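Long-range contacts in adenylate cyclase (PDB 6YP4), which hydrolyses triphosphate as its dominant activity, although it was first taken for a putative adenylyl cyclase: residues Q32-F37 and G131-V136; F37-G42 and G124-C129. All coordinates share one frame; numbering follows the deposited sequence. Where two conformers were deposited one is given.

Contact 1. Residues Q32-F37 and G131-V136; sequences QHNLFF and GGFRNV
Asn34 sets its CB over one face of the Phe133 ring and brings ND2 to 3.4 Å from Phe133 CE1, with the amide steeply inclined to the ring. Phe36 meets the same ring obliquely, its CE1 3.4 Å from Phe133 CE2; the two ring planes differ by 24° but are slid so far apart, centroids 5.8 Å from each other, that they scarcely overlap. At the edge of the Phe36 ring lie Gly131 O and Gly132 CA. Phe133 reaches this place with CG between its backbone N and carbonyl carbon (chi1 56°), which turns the ring toward the neighbouring strand. Farther along, the amides of Gln32 and Asn135 run side by side, planes 47° apart. Asn135 ND2 gives a hydrogen bond to Gln32 OE1 (3.1 Å) from above the carbonyl plane, and also bonds Asp151, while Asn135 OD1 is bonded to Thr153. Amides suit these buried positions because each can donate and accept at once.

Strands 26-39 and 127-141 are antiparallel neighbours in the wall of the CYTH tunnel fold. The face bearing Gln32, Asn34, Phe36, Phe133 and Asn135 belongs to the substrate side: the side chain of Gln32 lies about 5 Å from the bound GTP analogue, and Asn34 OD1 accepts a hydrogen bond from Arg54 of the ligand pocket, probably steadying it as a second-shell residue. The backbone ladder includes Asn34 N to Phe133 O (2.8 Å). Gly132, bare of a side chain, lets its CA approach Asn34 O to 3.0 Å in a CA-H...O contact, and the neighbouring Gly131 has backbone angles natural to glycine. On the other, partly exposed face, the His33 ring comes obliquely toward Arg134, whose extended chain offers it CB, 4.1 Å from His33 CD2, and CG.

Contact 2. Residues F37-G42 and G124-C129; sequences FDTAAG and GGEFVC
Thr39 and Phe127 form the close-packed side: the Thr39 methyl CG2 sits over one face of the Phe127 ring, 4.2 Å from its centroid, a CH-pi contact displaced toward the rim. Threonine suits the place because its other branch, OG1, is hydrogen-bonded to the backbone N of Asp43. Phe127 CD1 also packs against the Asp38 backbone, and Trp111 meets the ring edge-to-face. Two residues along, beyond the Asp38-Val128 pair, Cys129 SG, anti to its own backbone N (chi1 -174°), is thereby put obliquely beside the buried Phe37 ring, 4.5 Å from its centroid; Cys129 CB separately lies 3.8 Å from Phe37 CE1. Asp38 and Val128 bond twice through their backbones, Val128 N to Asp38 O being short at 2.7 Å.

Toward solvent the pairing slackens. Ala40 N still reaches Glu126 O at 3.1 Å, but the bond is bent to 137°, and the small, exposed Ala40 merely brushes Val128 within the type I turn from Thr39 to Gly42. Asp38, by contrast, accepts from Thr39 N at OD1 (2.6 Å) and from the backbone N atoms of Leu44 and Ala45 in helix 43-46; three N-H groups gripping one carboxylate would favour its charged form.

In the fold
Both contacts join strand 26-39 to strand 127-141, and Phe37 belongs to both. Along the chain the order is 32-37, 37-42, 124-129, 131-136, so contact 2 is nested inside the loop closed by contact 1; that loop carries strands 49-56, 61-73 and 76-86 and the helices from 43-46 to 109-118. The contact centres lie about 17 Å apart. One face of contact 1 is turned to the substrate site, consistent with the tunnel wall of CYTH enzymes, whereas contact 2 closes the end of the same ladder beside helices 43-46 and 101-104, away from the annotated sites. The shared strands make the ladder continuous; the contacts also touch where Cys129 SG packs 3.5 Å from Phe36 O.

Contact 1. Residues Q32-F37 and G131-V136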
# COMPACT_ATOMS: atom_id res chain seq x y z
N GLN A 32 1.79 -4.02 -13.97
CA GLN A 32 2.79 -4.91 -13.38
C GLN A 32 3.24 -5.93 -14.42
O GLN A 32 2.40 -6.47 -15.15
CB GLN A 32 2.23 -5.65 -12.16
CG GLN A 32 1.32 -4.80 -11.24
CD GLN A 32 0.76 -5.56 -10.05
OE1 GLN A 32 0.20 -6.63 -10.22
NE2 GLN A 32 0.95 -5.01 -8.82
N HIS A 33 4.54 -6.20 -14.47
CA HIS A 33 5.07 -7.40 -15.14
C HIS A 33 5.72 -8.28 -14.09
O HIS A 33 6.64 -7.85 -13.39
CB HIS A 33 6.06 -7.04 -16.26
CG HIS A 33 5.44 -6.33 -17.42
ND1 HIS A 33 5.22 -4.96 -17.44
CD2 HIS A 33 5.02 -6.79 -18.64
CE1 HIS A 33 4.66 -4.62 -18.58
NE2 HIS A 33 4.53 -5.71 -19.34
N ASN A 34 5.21 -9.51 -13.95
CA ASN A 34 5.66 -10.46 -12.95
C ASN A 34 6.57 -11.49 -13.61
O ASN A 34 6.14 -12.18 -14.55
CB ASN A 34 4.47 -11.16 -12.30
CG ASN A 34 3.49 -10.19 -11.66
OD1 ASN A 34 3.84 -9.50 -10.71
ND2 ASN A 34 2.24 -10.20 -12.12
N LEU A 35 7.80 -11.62 -13.13
CA LEU A 35 8.70 -12.67 -13.61
C LEU A 35 9.10 -13.61 -12.47
O LEU A 35 9.18 -13.20 -11.31
CB LEU A 35 9.96 -12.08 -14.24
CG LEU A 35 9.75 -11.50 -15.63
CD1 LEU A 35 9.03 -10.16 -15.59
CD2 LEU A 35 11.08 -11.37 -16.32
N PHE A 36 9.35 -14.87 -12.82
CA PHE A 36 9.57 -15.92 -11.82
C PHE A 36 10.85 -16.70 -12.11
O PHE A 36 11.29 -16.82 -13.27
CB PHE A 36 8.38 -16.88 -11.75
CG PHE A 36 7.09 -16.21 -11.39
CD1 PHE A 36 6.29 -15.64 -12.38
CD2 PHE A 36 6.68 -16.13 -10.07
CE1 PHE A 36 5.12 -15.01 -12.06
CE2 PHE A 36 5.51 -15.48 -9.74
CZ PHE A 36 4.72 -14.93 -10.74
N PHE A 37 11.43 -17.26 -11.05
CA PHE A 37 12.76 -17.86 -11.08
C PHE A 37 12.79 -19.09 -10.19
O PHE A 37 12.05 -19.18 -9.21
CB PHE A 37 13.83 -16.85 -10.61
CG PHE A 37 13.83 -15.58 -11.38
CD1 PHE A 37 14.68 -15.42 -12.46
CD2 PHE A 37 12.95 -14.55 -11.05
CE1 PHE A 37 14.68 -14.25 -13.19
CE2 PHE A 37 12.94 -13.37 -11.77
CZ PHE A 37 13.80 -13.22 -12.84
N GLY A 131 9.78 -17.38 -16.95
CA GLY A 131 8.89 -16.52 -17.69
C GLY A 131 8.01 -15.71 -16.76
O GLY A 131 8.30 -15.55 -15.57
N GLY A 132 6.90 -15.22 -17.30
CA GLY A 132 6.01 -14.42 -16.49
C GLY A 132 4.79 -13.95 -17.24
O GLY A 132 4.43 -14.50 -18.29
N PHE A 133 4.13 -12.93 -16.69
CA PHE A 133 2.89 -12.42 -17.25
C PHE A 133 2.67 -11.00 -16.75
O PHE A 133 3.35 -10.52 -15.84
CB PHE A 133 1.69 -13.32 -16.89
CG PHE A 133 1.50 -13.54 -15.41
CD1 PHE A 133 0.69 -12.69 -14.66
CD2 PHE A 133 2.14 -14.60 -14.76
CE1 PHE A 133 0.52 -12.88 -13.29
CE2 PHE A 133 1.96 -14.80 -13.38
CZ PHE A 133 1.16 -13.93 -12.65
N ARG A 134 1.68 -10.34 -17.36
CA ARG A 134 1.36 -8.94 -17.16
C ARG A 134 0.05 -8.82 -16.36
O ARG A 134 -0.81 -9.70 -16.43
CB ARG A 134 1.24 -8.25 -18.54
CG ARG A 134 0.67 -6.83 -18.60
CD ARG A 134 0.34 -6.44 -20.07
NE ARG A 134 0.20 -5.00 -20.29
CZ ARG A 134 -0.97 -4.35 -20.33
NH1 ARG A 134 -0.99 -3.03 -20.54
NH2 ARG A 134 -2.11 -5.01 -20.18
N ASN A 135 -0.09 -7.74 -15.60
CA ASN A 135 -1.32 -7.55 -14.84
C ASN A 135 -1.56 -6.06 -14.63
O ASN A 135 -0.64 -5.32 -14.29
CB ASN A 135 -1.26 -8.28 -13.49
CG ASN A 135 -2.53 -8.13 -12.65
OD1 ASN A 135 -3.57 -8.75 -12.94
ND2 ASN A 135 -2.45 -7.34 -11.57
N VAL A 136 -2.79 -5.63 -14.89
CA VAL A 136 -3.25 -4.27 -14.60
C VAL A 136 -4.03 -4.31 -13.29
O VAL A 136 -5.02 -5.04 -13.18
CB VAL A 136 -4.11 -3.71 -15.73
CG1 VAL A 136 -4.57 -2.27 -15.38
CG2 VAL A 136 -3.33 -3.69 -17.02

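Contact 2. Residues F37-G42 and G124-C129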
# COMPACT_ATOMS: atom_id res chain seq x y z
N PHE A 37 11.43 -17.26 -11.05
CA PHE A 37 12.76 -17.86 -11.08
C PHE A 37 12.79 -19.09 -10.19
O PHE A 37 12.05 -19.18 -9.21
CB PHE A 37 13.83 -16.85 -10.61
CG PHE A 37 13.83 -15.58 -11.38
CD1 PHE A 37 14.68 -15.42 -12.46
CD2 PHE A 37 12.95 -14.55 -11.05
CE1 PHE A 37 14.68 -14.25 -13.19
CE2 PHE A 37 12.94 -13.37 -11.77
CZ PHE A 37 13.80 -13.22 -12.84
N ASP A 38 13.66 -20.04 -10.54
CA ASP A 38 13.82 -21.30 -9.82
C ASP A 38 15.10 -21.95 -10.32
O ASP A 38 15.71 -21.48 -11.29
CB ASP A 38 12.61 -22.23 -10.03
CG ASP A 38 12.47 -23.28 -8.94
OD1 ASP A 38 13.45 -23.52 -8.21
OD2 ASP A 38 11.36 -23.87 -8.81
N THR A 39 15.52 -23.01 -9.64
CA THR A 39 16.61 -23.83 -10.16
C THR A 39 16.15 -24.58 -11.40
O THR A 39 14.95 -24.77 -11.64
CB THR A 39 17.09 -24.85 -9.13
OG1 THR A 39 16.00 -25.72 -8.78
CG2 THR A 39 17.64 -24.16 -7.89
N ALA A 40 17.13 -25.04 -12.18
CA ALA A 40 16.81 -25.86 -13.34
C ALA A 40 16.04 -27.11 -12.93
O ALA A 40 15.09 -27.51 -13.62
CB ALA A 40 18.10 -26.23 -14.07
N ALA A 41 16.39 -27.71 -11.79
CA ALA A 41 15.72 -28.89 -11.27
C ALA A 41 14.43 -28.58 -10.53
O ALA A 41 13.76 -29.51 -10.07
CB ALA A 41 16.67 -29.65 -10.34
N GLY A 42 14.06 -27.31 -10.39
CA GLY A 42 12.82 -26.95 -9.73
C GLY A 42 12.80 -27.16 -8.23
O GLY A 42 11.78 -27.62 -7.69
N GLY A 124 23.96 -19.13 -6.83
CA GLY A 124 22.82 -19.05 -7.72
C GLY A 124 23.07 -19.42 -9.17
O GLY A 124 22.22 -19.12 -10.02
N GLY A 125 24.20 -20.06 -9.48
CA GLY A 125 24.48 -20.47 -10.86
C GLY A 125 23.46 -21.44 -11.43
O GLY A 125 23.46 -21.68 -12.65
N GLU A 126 22.60 -21.99 -10.59
CA GLU A 126 21.58 -22.95 -10.96
C GLU A 126 20.27 -22.31 -11.41
O GLU A 126 19.43 -22.98 -12.03
CB GLU A 126 21.31 -23.85 -9.75
CG GLU A 126 21.53 -23.04 -8.48
CD GLU A 126 21.43 -23.83 -7.21
OE1 GLU A 126 21.33 -25.08 -7.27
OE2 GLU A 126 21.46 -23.19 -6.14
N PHE A 127 20.06 -21.03 -11.12
CA PHE A 127 18.75 -20.45 -11.31
C PHE A 127 18.50 -20.07 -12.77
O PHE A 127 19.41 -19.69 -13.51
CB PHE A 127 18.55 -19.24 -10.41
CG PHE A 127 18.15 -19.62 -9.04
CD1 PHE A 127 16.82 -19.55 -8.65
CD2 PHE A 127 19.09 -20.11 -8.15
CE1 PHE A 127 16.45 -19.93 -7.38
CE2 PHE A 127 18.73 -20.49 -6.88
CZ PHE A 127 17.41 -20.41 -6.49
N VAL A 128 17.22 -20.20 -13.15
CA VAL A 128 16.73 -19.89 -14.49
C VAL A 128 15.41 -19.13 -14.34
O VAL A 128 14.74 -19.20 -13.31
CB VAL A 128 16.52 -21.18 -15.33
CG1 VAL A 128 17.84 -22.00 -15.42
CG2 VAL A 128 15.42 -22.03 -14.72
N CYS A 129 15.05 -18.39 -15.39
CA CYS A 129 13.78 -17.67 -15.42
C CYS A 129 12.69 -18.58 -15.98
O CYS A 129 12.88 -19.22 -17.01
CB CYS A 129 13.88 -16.40 -16.28
SG CYS A 129 12.41 -15.32 -16.25